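Local coordinates for protein P35 antigen (Borrelia burgdorferi, PDB 4ALY) that serves as an outer surface lipoprotein of the Lyme disease agent and is critical for ensuring infection after a tick bite, at residues E91-R96 with L135-N140; R106-S111 with L156-N161; I113-N118 with R173-Q178; Y207-K212 with L265-T270. One frame throughout, in Å; residues are numbered along the deposited sequence.

In the fold
The fold is helices joined by loops, without strands, and its four contacts illustrate how chemistry changes with place. Contacts 1 and 4 are buried, yet each presents an aspartate: in contact 1 the carboxylate meets a hydroxyl and an arginine, whereas in contact 4 it lies against methyl groups between helices 200-233 and 254-275. Contacts 2 and 3 are partly buried, the former polar at the end of helix 143-157, the latter purely aromatic. Contact 1 touches both, L135 and Y136 meeting F110 of contact 2 while T137 and S138 meet helix 163-189 of contact 3. Contacts 2 and 4 lie on opposite sides of the chain's centre, about 33 Å apart between centres.

Contact 1: E91-R96 with L135-N140; sequences EMDSSR and LYTSLN. With SO4 (sulfate ion), chain D.
In D93 the first torsion (chi1 -76°) sets CG beside the backbone N, and in T137 the same choice (chi1 -60°) puts OG1 beside its own N, which brings a carboxylate of helix 70-95 up to a hydroxyl of helix 129-137. T137 OG1 stands 2.9 Å from D93 OD2, probably as a hydrogen bond, although this proton has another acceptor within reach. The T137 methyl, CG2, closes in on the same oxygen, D93 OD2, at 3.4 Å, so OD2 sits against both branches of the threonine. The other oxygen turns back to its own segment: R96 NE reaches D93 OD1 at 3.1 Å in a salt bridge, approaching on the anti side with the oxygen close to the guanidinium plane. R133 also hydrogen-bonds to T137 OG1, and F141 packs on D93. Just beyond T137 the helix ends in a Schellman motif with N140 as C-prime residue, whose ND2 makes a weak bond to a sulfate ion. In the buried D93, OD1 is held by R96, and OD2 probably by T137, so the carboxylate would tend to stay ionised.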
loop_
_atom_site.group_PDB
_atom_site.type_symbol
_atom_site.label_atom_id
_atom_site.label_comp_id
_atom_site.label_asym_id
_atom_site.label_seq_id
_atom_site.Cartn_x
_atom_site.Cartn_y
_atom_site.Cartn_z
ATOM N N GLU A 91 2.661 10.766 -9.326
ATOM C CA GLU A 91 3.559 11.162 -10.427
ATOM C C GLU A 91 4.814 11.859 -9.890
ATOM O O GLU A 91 5.905 11.659 -10.409
ATOM C CB GLU A 91 2.848 12.052 -11.461
ATOM C CG GLU A 91 1.930 11.320 -12.446
ATOM C CD GLU A 91 0.726 12.155 -12.906
ATOM O OE1 GLU A 91 0.557 13.348 -12.534
ATOM O OE2 GLU A 91 -0.077 11.598 -13.664
ATOM N N MET A 92 4.642 12.651 -8.840
ATOM C CA MET A 92 5.744 13.315 -8.162
ATOM C C MET A 92 6.679 12.191 -7.617
ATOM O O MET A 92 7.885 12.165 -7.942
ATOM C CB MET A 92 5.181 14.191 -7.012
ATOM C CG MET A 92 5.884 15.497 -6.642
ATOM S SD MET A 92 4.779 16.508 -5.557
ATOM C CE MET A 92 3.523 17.095 -6.705
ATOM N N ASP A 93 6.115 11.266 -6.820
ATOM C CA ASP A 93 6.835 10.141 -6.286
ATOM C C ASP A 93 7.539 9.346 -7.373
ATOM O O ASP A 93 8.690 8.947 -7.250
ATOM C CB ASP A 93 5.919 9.232 -5.500
ATOM C CG ASP A 93 5.587 9.811 -4.168
ATOM O OD1 ASP A 93 6.200 10.868 -3.866
ATOM O OD2 ASP A 93 4.746 9.221 -3.432
ATOM N N SER A 94 6.837 9.163 -8.458
ATOM C CA SER A 94 7.380 8.422 -9.537
ATOM C C SER A 94 8.591 9.113 -10.128
ATOM O O SER A 94 9.462 8.458 -10.722
ATOM C CB SER A 94 6.313 8.277 -10.585
ATOM O OG SER A 94 6.903 7.845 -11.722
ATOM N N SER A 95 8.698 10.422 -9.995
ATOM C CA SER A 95 9.870 11.011 -10.580
ATOM C C SER A 95 11.042 11.087 -9.578
ATOM O O SER A 95 12.150 11.450 -9.949
ATOM C CB SER A 95 9.520 12.353 -11.208
ATOM O OG SER A 95 9.472 13.289 -10.166
ATOM N N ARG A 96 10.818 10.660 -8.327
ATOM C CA ARG A 96 11.887 10.521 -7.339
ATOM C C ARG A 96 12.923 9.449 -7.609
ATOM O O ARG A 96 14.070 9.590 -7.160
ATOM C CB ARG A 96 11.320 10.399 -5.921
ATOM C CG ARG A 96 10.537 11.643 -5.472
ATOM C CD ARG A 96 9.824 11.373 -4.159
ATOM N NE ARG A 96 8.869 12.417 -3.757
ATOM C CZ ARG A 96 9.178 13.642 -3.301
ATOM N NH1 ARG A 96 10.435 14.059 -3.179
ATOM N NH2 ARG A 96 8.216 14.469 -2.964
ATOM N N LEU A 135 4.903 0.760 -3.497
ATOM C CA LEU A 135 5.237 0.383 -2.160
ATOM C C LEU A 135 5.833 1.598 -1.362
ATOM O O LEU A 135 5.516 1.784 -0.179
ATOM C CB LEU A 135 6.239 -0.749 -2.211
ATOM C CG LEU A 135 6.779 -1.219 -0.873
ATOM C CD1 LEU A 135 5.645 -1.730 0.054
ATOM C CD2 LEU A 135 7.824 -2.321 -1.196
ATOM N N TYR A 136 6.699 2.404 -2.006
ATOM C CA TYR A 136 7.375 3.505 -1.302
ATOM C C TYR A 136 6.342 4.587 -0.956
ATOM O O TYR A 136 6.345 5.129 0.147
ATOM C CB TYR A 136 8.494 4.116 -2.171
ATOM C CG TYR A 136 9.594 3.186 -2.653
ATOM C CD1 TYR A 136 10.041 2.107 -1.878
ATOM C CD2 TYR A 136 10.194 3.382 -3.894
ATOM C CE1 TYR A 136 11.074 1.282 -2.302
ATOM C CE2 TYR A 136 11.188 2.537 -4.359
ATOM C CZ TYR A 136 11.650 1.494 -3.528
ATOM O OH TYR A 136 12.680 0.652 -3.962
ATOM N N THR A 137 5.467 4.890 -1.908
ATOM C CA THR A 137 4.361 5.776 -1.705
ATOM C C THR A 137 3.459 5.304 -0.554
ATOM O O THR A 137 2.909 6.160 0.166
ATOM C CB THR A 137 3.564 5.895 -3.009
ATOM O OG1 THR A 137 4.442 6.403 -4.012
ATOM C CG2 THR A 137 2.418 6.837 -2.901
ATOM N N SER A 138 3.390 3.984 -0.312
ATOM C CA SER A 138 2.466 3.462 0.694
ATOM C C SER A 138 2.965 3.827 2.055
ATOM O O SER A 138 2.257 3.719 3.071
ATOM C CB SER A 138 2.264 1.941 0.537
ATOM O OG SER A 138 3.288 1.182 1.165
ATOM N N LEU A 139 4.225 4.216 2.090
ATOM C CA LEU A 139 4.847 4.653 3.341
ATOM C C LEU A 139 5.100 6.183 3.171
ATOM O O LEU A 139 6.103 6.724 3.693
ATOM C CB LEU A 139 6.170 3.840 3.571
ATOM C CG LEU A 139 6.047 2.378 4.035
ATOM C CD1 LEU A 139 7.243 1.398 3.779
ATOM C CD2 LEU A 139 5.620 2.393 5.495
ATOM N N ASN A 140 4.250 6.836 2.359
ATOM C CA ASN A 140 4.376 8.299 2.144
ATOM C C ASN A 140 5.714 8.781 1.568
ATOM O O ASN A 140 6.082 9.924 1.704
ATOM C CB ASN A 140 4.051 9.072 3.454
ATOM C CG ASN A 140 2.574 8.971 3.848
ATOM O OD1 ASN A 140 1.724 8.621 3.055
ATOM N ND2 ASN A 140 2.286 9.269 5.066
HETATM S S SO4 D . 5.224 11.421 6.693
HETATM O O1 SO4 D . 6.362 11.587 5.753
HETATM O O2 SO4 D . 5.256 10.078 7.354
HETATM O O3 SO4 D . 3.960 11.607 5.944
HETATM O O4 SO4 D . 5.305 12.496 7.707
#

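Contact 2: R106-S111 with L156-N161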
loop_
_atom_site.group_PDB
_atom_site.type_symbol
_atom_site.label_atom_id
_atom_site.label_comp_id
_atom_site.label_asym_id
_atom_site.label_seq_id
_atom_site.Cartn_x
_atom_site.Cartn_y
_atom_site.Cartn_z
ATOM N N ARG A 106 17.293 -3.907 -1.625
ATOM C CA ARG A 106 17.465 -4.806 -2.729
ATOM C C ARG A 106 18.305 -6.063 -2.404
ATOM O O ARG A 106 17.910 -7.150 -2.822
ATOM C CB ARG A 106 18.074 -4.071 -3.890
ATOM C CG ARG A 106 18.689 -5.023 -4.871
ATOM C CD ARG A 106 19.528 -4.229 -5.845
ATOM N NE ARG A 106 19.316 -4.711 -7.181
ATOM C CZ ARG A 106 19.233 -3.934 -8.256
ATOM N NH1 ARG A 106 19.374 -2.590 -8.187
ATOM N NH2 ARG A 106 18.979 -4.535 -9.414
ATOM N N ALA A 107 19.416 -5.934 -1.667
ATOM C CA ALA A 107 20.352 -7.087 -1.507
ATOM C C ALA A 107 19.707 -8.286 -0.830
ATOM O O ALA A 107 20.023 -9.394 -1.205
ATOM C CB ALA A 107 21.641 -6.683 -0.742
ATOM N N GLU A 108 18.817 -8.059 0.174
ATOM C CA GLU A 108 18.245 -9.142 0.999
ATOM C C GLU A 108 16.779 -9.356 0.885
ATOM O O GLU A 108 16.254 -10.349 1.461
ATOM C CB GLU A 108 18.432 -8.907 2.486
ATOM C CG GLU A 108 19.759 -8.339 2.912
ATOM C CD GLU A 108 20.884 -9.296 2.736
ATOM O OE1 GLU A 108 20.655 -10.429 2.208
ATOM O OE2 GLU A 108 22.000 -8.909 3.134
ATOM N N ILE A 109 16.073 -8.423 0.244
ATOM C CA ILE A 109 14.633 -8.576 0.101
ATOM C C ILE A 109 14.313 -8.607 -1.369
ATOM O O ILE A 109 14.008 -9.679 -1.916
ATOM C CB ILE A 109 13.875 -7.451 0.849
ATOM C CG1 ILE A 109 14.494 -7.219 2.220
ATOM C CG2 ILE A 109 12.358 -7.734 0.948
ATOM C CD1 ILE A 109 13.866 -6.097 3.040
ATOM N N PHE A 110 14.394 -7.460 -2.065
ATOM C CA PHE A 110 13.723 -7.408 -3.370
ATOM C C PHE A 110 14.362 -8.420 -4.313
ATOM O O PHE A 110 13.726 -9.058 -5.169
ATOM C CB PHE A 110 13.746 -6.016 -3.966
ATOM C CG PHE A 110 13.007 -4.973 -3.168
ATOM C CD1 PHE A 110 11.944 -5.302 -2.341
ATOM C CD2 PHE A 110 13.338 -3.625 -3.314
ATOM C CE1 PHE A 110 11.233 -4.322 -1.650
ATOM C CE2 PHE A 110 12.608 -2.615 -2.662
ATOM C CZ PHE A 110 11.558 -2.959 -1.819
ATOM N N SER A 111 15.642 -8.639 -4.126
ATOM C CA SER A 111 16.259 -9.613 -5.052
ATOM C C SER A 111 16.081 -11.083 -4.586
ATOM O O SER A 111 16.638 -11.933 -5.215
ATOM C CB SER A 111 17.724 -9.284 -5.351
ATOM O OG SER A 111 18.500 -9.576 -4.218
ATOM N N LEU A 156 15.003 -10.473 8.753
ATOM C CA LEU A 156 14.074 -11.578 8.583
ATOM C C LEU A 156 14.181 -12.221 7.204
ATOM O O LEU A 156 14.106 -13.436 7.077
ATOM C CB LEU A 156 12.638 -11.094 8.743
ATOM C CG LEU A 156 12.140 -10.736 10.126
ATOM C CD1 LEU A 156 10.767 -10.044 10.082
ATOM C CD2 LEU A 156 12.166 -11.992 11.042
ATOM N N SER A 157 14.317 -11.425 6.160
ATOM C CA SER A 157 14.353 -11.983 4.818
ATOM C C SER A 157 15.619 -12.873 4.596
ATOM O O SER A 157 15.635 -13.803 3.774
ATOM C CB SER A 157 14.237 -10.849 3.798
ATOM O OG SER A 157 14.178 -11.334 2.444
ATOM N N GLN A 158 16.677 -12.612 5.370
ATOM C CA GLN A 158 17.874 -13.479 5.376
ATOM C C GLN A 158 17.603 -14.936 5.863
ATOM O O GLN A 158 18.474 -15.827 5.797
ATOM C CB GLN A 158 18.975 -12.790 6.196
ATOM C CG GLN A 158 19.594 -11.597 5.465
ATOM C CD GLN A 158 20.718 -10.915 6.214
ATOM O OE1 GLN A 158 20.498 -10.171 7.167
ATOM N NE2 GLN A 158 21.922 -11.130 5.765
ATOM N N ASP A 159 16.398 -15.171 6.368
ATOM C CA ASP A 159 16.019 -16.471 6.831
ATOM C C ASP A 159 14.824 -16.902 6.000
ATOM O O ASP A 159 13.758 -16.283 6.087
ATOM C CB ASP A 159 15.661 -16.401 8.328
ATOM C CG ASP A 159 15.385 -17.792 8.970
ATOM O OD1 ASP A 159 14.863 -18.709 8.336
ATOM O OD2 ASP A 159 15.632 -17.957 10.170
ATOM N N SER A 160 15.000 -17.965 5.225
ATOM C CA SER A 160 13.973 -18.460 4.293
ATOM C C SER A 160 12.734 -18.887 4.971
ATOM O O SER A 160 11.713 -18.907 4.290
ATOM C CB SER A 160 14.422 -19.731 3.537
ATOM O OG SER A 160 15.826 -19.772 3.435
ATOM N N ASN A 161 12.762 -19.309 6.256
ATOM C CA ASN A 161 11.456 -19.522 6.924
ATOM C C ASN A 161 10.715 -18.266 7.203
ATOM O O ASN A 161 9.493 -18.313 7.390
ATOM C CB ASN A 161 11.566 -20.211 8.259
ATOM C CG ASN A 161 12.115 -21.517 8.099
ATOM O OD1 ASN A 161 13.342 -21.695 8.237
ATOM N ND2 ASN A 161 11.282 -22.416 7.570
#
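S157 meets E108 through a side-chain-to-backbone contact that joins helix 106-110 to the end of helix 143-157. S157 OG donates to E108 O over 2.5 Å, a value so short that the exact length is doubtful. The serine hydroxyl lies anti to its backbone N (chi1 -176°), which carries it out from its own helix to the carbonyl opposite. Beside this bond the packing is apolar, S157 CB resting 4.0 Å from I109 CG1. A second pair, E108 and Q158, flanks it. The glutamate chain bends at chi2 (-69°) while the glutamine runs extended beyond CG, and the carboxylate and amide planes stand 33° apart. E108 OE2 comes to 3.4 Å from Q158 NE2, but the angle is too poor for a hydrogen bond; E108 OE1 lies instead against the aliphatic Q158 CG at 3.6 Å.

Further out, helix 106-110 winds in a wider pi-type turn, closed where S111 N and S111 OG both donate to R106 O, at 3.0 and 2.9 Å. R106 itself is bridged to D124 and bonded to the carbonyl of N100. On the other segment, D159 OD1 accepts from N161 N in an Asx turn, and R163 holds the carbonyl of S157. L156 packs on helix 241-250. If the bond is real at about this length, the chemistry is mainly that of a hydroxyl on a main-chain oxygen, which would tie the two elements without requiring opposite charges, while the E108-Q158 pair contributes contact rather than a directed bond.

Contact 3: I113-N118 with R173-Q178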
loop_
_atom_site.group_PDB
_atom_site.type_symbol
_atom_site.label_atom_id
_atom_site.label_comp_id
_atom_site.label_asym_id
_atom_site.label_seq_id
_atom_site.Cartn_x
_atom_site.Cartn_y
_atom_site.Cartn_z
ATOM N N ILE A 113 12.658 -12.129 -3.362
ATOM C CA ILE A 113 11.249 -12.422 -3.296
ATOM C C ILE A 113 10.639 -12.211 -4.689
ATOM O O ILE A 113 11.246 -11.541 -5.503
ATOM C CB ILE A 113 10.539 -11.490 -2.275
ATOM C CG1 ILE A 113 10.717 -10.012 -2.727
ATOM C CG2 ILE A 113 11.039 -11.768 -0.845
ATOM C CD1 ILE A 113 9.732 -9.046 -2.126
ATOM N N PHE A 114 9.444 -12.766 -4.908
ATOM C CA PHE A 114 8.625 -12.617 -6.135
ATOM C C PHE A 114 7.326 -11.875 -5.906
ATOM O O PHE A 114 6.688 -12.035 -4.879
ATOM C CB PHE A 114 8.256 -13.969 -6.710
ATOM C CG PHE A 114 9.446 -14.773 -7.012
ATOM C CD1 PHE A 114 10.165 -14.543 -8.183
ATOM C CD2 PHE A 114 9.921 -15.711 -6.087
ATOM C CE1 PHE A 114 11.318 -15.248 -8.439
ATOM C CE2 PHE A 114 11.085 -16.428 -6.359
ATOM C CZ PHE A 114 11.758 -16.212 -7.545
ATOM N N PHE A 115 6.895 -11.140 -6.917
ATOM C CA PHE A 115 5.714 -10.354 -6.773
ATOM C C PHE A 115 4.510 -11.234 -6.431
ATOM O O PHE A 115 3.808 -10.991 -5.451
ATOM C CB PHE A 115 5.478 -9.492 -8.035
ATOM C CG PHE A 115 4.312 -8.549 -7.905
ATOM C CD1 PHE A 115 4.308 -7.544 -6.944
ATOM C CD2 PHE A 115 3.207 -8.670 -8.731
ATOM C CE1 PHE A 115 3.212 -6.677 -6.830
ATOM C CE2 PHE A 115 2.107 -7.791 -8.626
ATOM C CZ PHE A 115 2.112 -6.798 -7.677
ATOM N N ASN A 116 4.262 -12.232 -7.265
ATOM C CA ASN A 116 3.169 -13.194 -7.030
ATOM C C ASN A 116 3.683 -14.563 -7.462
ATOM O O ASN A 116 4.711 -14.641 -8.178
ATOM C CB ASN A 116 1.853 -12.798 -7.736
ATOM C CG ASN A 116 2.055 -12.518 -9.213
ATOM O OD1 ASN A 116 2.884 -13.153 -9.867
ATOM N ND2 ASN A 116 1.347 -11.543 -9.734
ATOM N N ALA A 117 3.018 -15.632 -7.001
ATOM C CA ALA A 117 3.442 -17.024 -7.338
ATOM C C ALA A 117 3.668 -17.277 -8.851
ATOM O O ALA A 117 4.296 -18.269 -9.221
ATOM C CB ALA A 117 2.489 -18.065 -6.731
ATOM N N ASN A 118 3.199 -16.341 -9.689
ATOM C CA ASN A 118 3.269 -16.434 -11.160
ATOM C C ASN A 118 4.477 -15.745 -11.824
ATOM O O ASN A 118 4.656 -15.848 -13.047
ATOM C CB ASN A 118 1.969 -15.858 -11.794
ATOM C CG ASN A 118 0.858 -16.901 -11.954
ATOM O OD1 ASN A 118 1.111 -18.115 -11.959
ATOM N ND2 ASN A 118 -0.384 -16.428 -12.089
ATOM N N ARG A 173 -0.025 -6.430 1.974
ATOM C CA ARG A 173 -0.476 -5.323 2.781
ATOM C C ARG A 173 -0.115 -3.926 2.180
ATOM O O ARG A 173 -0.998 -3.265 1.645
ATOM C CB ARG A 173 -0.230 -5.470 4.330
ATOM C CG ARG A 173 -0.518 -4.168 5.054
ATOM C CD ARG A 173 -1.305 -4.078 6.375
ATOM N NE ARG A 173 -0.514 -4.444 7.523
ATOM C CZ ARG A 173 -0.590 -3.878 8.728
ATOM N NH1 ARG A 173 -1.400 -2.860 8.991
ATOM N NH2 ARG A 173 0.187 -4.355 9.691
ATOM N N GLY A 174 1.140 -3.475 2.252
ATOM C CA GLY A 174 1.458 -2.074 1.922
ATOM C C GLY A 174 1.269 -1.756 0.459
ATOM O O GLY A 174 0.521 -0.789 0.105
ATOM N N PHE A 175 1.871 -2.583 -0.410
ATOM C CA PHE A 175 1.649 -2.392 -1.848
ATOM C C PHE A 175 0.134 -2.416 -2.139
ATOM O O PHE A 175 -0.378 -1.517 -2.843
ATOM C CB PHE A 175 2.419 -3.384 -2.694
ATOM C CG PHE A 175 1.943 -3.460 -4.109
ATOM C CD1 PHE A 175 2.444 -2.586 -5.080
ATOM C CD2 PHE A 175 1.002 -4.402 -4.480
ATOM C CE1 PHE A 175 1.997 -2.671 -6.382
ATOM C CE2 PHE A 175 0.518 -4.481 -5.781
ATOM C CZ PHE A 175 1.014 -3.613 -6.738
ATOM N N SER A 176 -0.615 -3.373 -1.574
ATOM C CA SER A 176 -1.989 -3.600 -2.126
ATOM C C SER A 176 -2.907 -2.420 -1.850
ATOM O O SER A 176 -3.748 -2.101 -2.651
ATOM C CB SER A 176 -2.580 -4.887 -1.549
ATOM O OG SER A 176 -1.897 -5.979 -2.086
ATOM N N ILE A 177 -2.742 -1.802 -0.676
ATOM C CA ILE A 177 -3.561 -0.664 -0.206
ATOM C C ILE A 177 -3.322 0.597 -1.073
ATOM O O ILE A 177 -4.279 1.308 -1.468
ATOM C CB ILE A 177 -3.177 -0.309 1.223
ATOM C CG1 ILE A 177 -3.459 -1.493 2.188
ATOM C CG2 ILE A 177 -3.870 0.996 1.629
ATOM C CD1 ILE A 177 -2.880 -1.269 3.570
ATOM N N GLN A 178 -2.033 0.882 -1.326
ATOM C CA GLN A 178 -1.621 1.959 -2.198
ATOM C C GLN A 178 -2.135 1.747 -3.642
ATOM O O GLN A 178 -2.822 2.624 -4.161
ATOM C CB GLN A 178 -0.096 2.142 -2.144
ATOM C CG GLN A 178 0.355 3.398 -2.813
ATOM C CD GLN A 178 -0.248 4.646 -2.150
ATOM O OE1 GLN A 178 -0.345 4.745 -0.907
ATOM N NE2 GLN A 178 -0.675 5.603 -2.988
#
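F115 and F175 have their CA atoms 10.2 Å apart, the nearest pair of CA atoms across the two segments, so the irregular segment 113-118 meets helix 163-189 through side chains alone. The meeting is a T-shaped (edge-to-face) aromatic pair, which here joins the loop between helices 106-110 and 129-137 to helix 163-189 of an all-helical fold. The edge of F115 points at a face of F175, with ring planes at 87° and centroids 5.1 Å apart. In both residues CG is anti to the backbone N (chi1 -175° for F115, 164° for F175), which extends each ring away from its own chain and lets the rings meet although the two CA atoms are far apart. The approach is not central: the leading edge of F115 lies over the rim of F175, toward CE2 and CZ, rather than over its middle.

Around the pair, E131 of helix 129-137 touches both rings, M134 packs on F175 and I171 on F115, which places the contact where the loop covers two helices. Upstream, I113 is held to F123 by backbone hydrogen bonds, and its side chain lies on R163, K167 and I171. With the hydrogens of one ring directed at the electron-rich face of the other, the interaction probably has a favourable electrostatic part as well as van der Waals contact. At the closest point F115 CZ comes within 3.4 Å of F175 CE2.

Contact 4: Y207-K212 with L265-T270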
loop_
_atom_site.group_PDB
_atom_site.type_symbol
_atom_site.label_atom_id
_atom_site.label_comp_id
_atom_site.label_asym_id
_atom_site.label_seq_id
_atom_site.Cartn_x
_atom_site.Cartn_y
_atom_site.Cartn_z
ATOM N N TYR A 207 -17.116 8.276 -1.626
ATOM C CA TYR A 207 -16.443 9.153 -0.694
ATOM C C TYR A 207 -16.080 8.453 0.631
ATOM O O TYR A 207 -14.977 8.655 1.178
ATOM C CB TYR A 207 -17.260 10.398 -0.460
ATOM C CG TYR A 207 -16.644 11.228 0.616
ATOM C CD1 TYR A 207 -15.558 12.110 0.352
ATOM C CD2 TYR A 207 -17.076 11.085 1.914
ATOM C CE1 TYR A 207 -14.986 12.851 1.387
ATOM C CE2 TYR A 207 -16.512 11.800 2.925
ATOM C CZ TYR A 207 -15.488 12.667 2.670
ATOM O OH TYR A 207 -15.010 13.312 3.767
ATOM N N ASN A 208 -16.993 7.632 1.151
ATOM C CA ASN A 208 -16.677 6.785 2.295
ATOM C C ASN A 208 -15.603 5.728 1.961
ATOM O O ASN A 208 -14.764 5.416 2.797
ATOM C CB ASN A 208 -17.949 6.158 2.872
ATOM C CG ASN A 208 -18.821 7.190 3.607
ATOM O OD1 ASN A 208 -18.306 8.060 4.325
ATOM N ND2 ASN A 208 -20.130 7.108 3.423
ATOM N N ASP A 209 -15.624 5.185 0.745
ATOM C CA ASP A 209 -14.580 4.278 0.333
ATOM C C ASP A 209 -13.173 4.904 0.551
ATOM O O ASP A 209 -12.303 4.281 1.161
ATOM C CB ASP A 209 -14.844 3.822 -1.091
ATOM C CG ASP A 209 -15.991 2.765 -1.162
ATOM O OD1 ASP A 209 -16.552 2.427 -0.088
ATOM O OD2 ASP A 209 -16.305 2.235 -2.273
ATOM N N PHE A 210 -12.984 6.161 0.150
ATOM C CA PHE A 210 -11.721 6.875 0.408
ATOM C C PHE A 210 -11.328 6.879 1.853
ATOM O O PHE A 210 -10.158 6.720 2.176
ATOM C CB PHE A 210 -11.698 8.314 -0.147
ATOM C CG PHE A 210 -11.350 8.360 -1.591
ATOM C CD1 PHE A 210 -10.223 7.624 -2.063
ATOM C CD2 PHE A 210 -12.150 9.040 -2.505
ATOM C CE1 PHE A 210 -9.880 7.603 -3.421
ATOM C CE2 PHE A 210 -11.832 9.011 -3.862
ATOM C CZ PHE A 210 -10.701 8.304 -4.328
ATOM N N GLU A 211 -12.309 7.040 2.718
ATOM C CA GLU A 211 -12.067 7.042 4.147
ATOM C C GLU A 211 -11.572 5.749 4.715
ATOM O O GLU A 211 -10.747 5.755 5.635
ATOM C CB GLU A 211 -13.344 7.427 4.866
ATOM C CG GLU A 211 -13.198 8.755 5.577
ATOM C CD GLU A 211 -14.473 9.575 5.591
ATOM O OE1 GLU A 211 -15.588 9.040 5.356
ATOM O OE2 GLU A 211 -14.343 10.787 5.837
ATOM N N LYS A 212 -12.098 4.634 4.228
ATOM C CA LYS A 212 -11.631 3.342 4.700
ATOM C C LYS A 212 -10.238 3.054 4.153
ATOM O O LYS A 212 -9.359 2.590 4.874
ATOM C CB LYS A 212 -12.635 2.233 4.385
ATOM C CG LYS A 212 -13.751 2.213 5.419
ATOM C CD LYS A 212 -15.024 1.657 4.823
ATOM C CE LYS A 212 -16.233 2.494 5.191
ATOM N NZ LYS A 212 -17.215 2.067 4.178
ATOM N N LEU A 265 -10.618 -5.669 -2.333
ATOM C CA LEU A 265 -11.399 -6.184 -3.489
ATOM C C LEU A 265 -12.829 -5.652 -3.432
ATOM O O LEU A 265 -13.367 -5.231 -4.435
ATOM C CB LEU A 265 -11.404 -7.709 -3.482
ATOM C CG LEU A 265 -12.017 -8.500 -4.631
ATOM C CD1 LEU A 265 -11.420 -8.032 -5.970
ATOM C CD2 LEU A 265 -11.831 -10.024 -4.416
ATOM N N ASP A 266 -13.429 -5.624 -2.244
ATOM C CA ASP A 266 -14.762 -5.038 -2.093
ATOM C C ASP A 266 -14.806 -3.571 -2.519
ATOM O O ASP A 266 -15.805 -3.117 -3.039
ATOM C CB ASP A 266 -15.318 -5.221 -0.668
ATOM C CG ASP A 266 -15.554 -6.718 -0.298
ATOM O OD1 ASP A 266 -15.699 -7.554 -1.206
ATOM O OD2 ASP A 266 -15.569 -7.067 0.909
ATOM N N LEU A 267 -13.728 -2.843 -2.292
ATOM C CA LEU A 267 -13.676 -1.420 -2.584
ATOM C C LEU A 267 -13.407 -1.134 -4.064
ATOM O O LEU A 267 -13.986 -0.198 -4.655
ATOM C CB LEU A 267 -12.617 -0.770 -1.719
ATOM C CG LEU A 267 -12.960 -0.673 -0.236
ATOM C CD1 LEU A 267 -11.728 -0.153 0.464
ATOM C CD2 LEU A 267 -14.131 0.245 0.102
ATOM N N VAL A 268 -12.549 -1.945 -4.683
ATOM C CA VAL A 268 -12.384 -1.864 -6.121
ATOM C C VAL A 268 -13.691 -2.219 -6.887
ATOM O O VAL A 268 -14.166 -1.432 -7.712
ATOM C CB VAL A 268 -11.184 -2.703 -6.606
ATOM C CG1 VAL A 268 -11.187 -2.746 -8.136
ATOM C CG2 VAL A 268 -9.838 -2.151 -6.042
ATOM N N ASN A 269 -14.265 -3.388 -6.611
ATOM C CA ASN A 269 -15.506 -3.803 -7.254
ATOM C C ASN A 269 -16.613 -2.769 -7.086
ATOM O O ASN A 269 -17.210 -2.349 -8.070
ATOM C CB ASN A 269 -15.994 -5.187 -6.780
ATOM C CG ASN A 269 -15.071 -6.336 -7.205
ATOM O OD1 ASN A 269 -15.214 -7.439 -6.688
ATOM N ND2 ASN A 269 -14.144 -6.100 -8.135
ATOM N N THR A 270 -16.881 -2.352 -5.857
ATOM C CA THR A 270 -17.872 -1.299 -5.620
ATOM C C THR A 270 -17.699 -0.047 -6.526
ATOM O O THR A 270 -18.682 0.534 -7.036
ATOM C CB THR A 270 -17.859 -0.935 -4.147
ATOM O OG1 THR A 270 -18.264 -2.097 -3.439
ATOM C CG2 THR A 270 -18.807 0.237 -3.801
#
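The side chains of D209 and L267 lie alongside one another, pointing opposite ways, where helices 200-233 and 254-275 pack in the helical bundle, with D209 CA and L267 CA 6.5 Å apart. The carboxylate of D209 rests against one methyl of the leucine: L267 CD2 sits 3.3 Å from D209 OD1 and 3.4 Å from D209 CG. T270, one turn further along, comes in at a slant to D209 and offers a methyl too, its CG2 standing 3.5 Å from D209 OD2. Each carboxylate oxygen faces a carbon, and no hydrogen bond links the two segments. The T270 torsion (chi1 -63°) accounts for the second contact: it puts CG2 anti to the backbone N and facing D209, while the hydroxyl is turned back to its own helix.

L267 also leans on L213 and T270 on T205, so both extend their contact along helix 200-233. The other side of that helix is covered through F210, which packs on helices 70-95 and 163-189. The hydroxyl is satisfied within its own turn: T270 OG1 donates to D266 O at 2.7 Å, nearly in line with the carbonyl (C=O...donor angle 163°), and D266 O also accepts from T270 N at 3.1 Å.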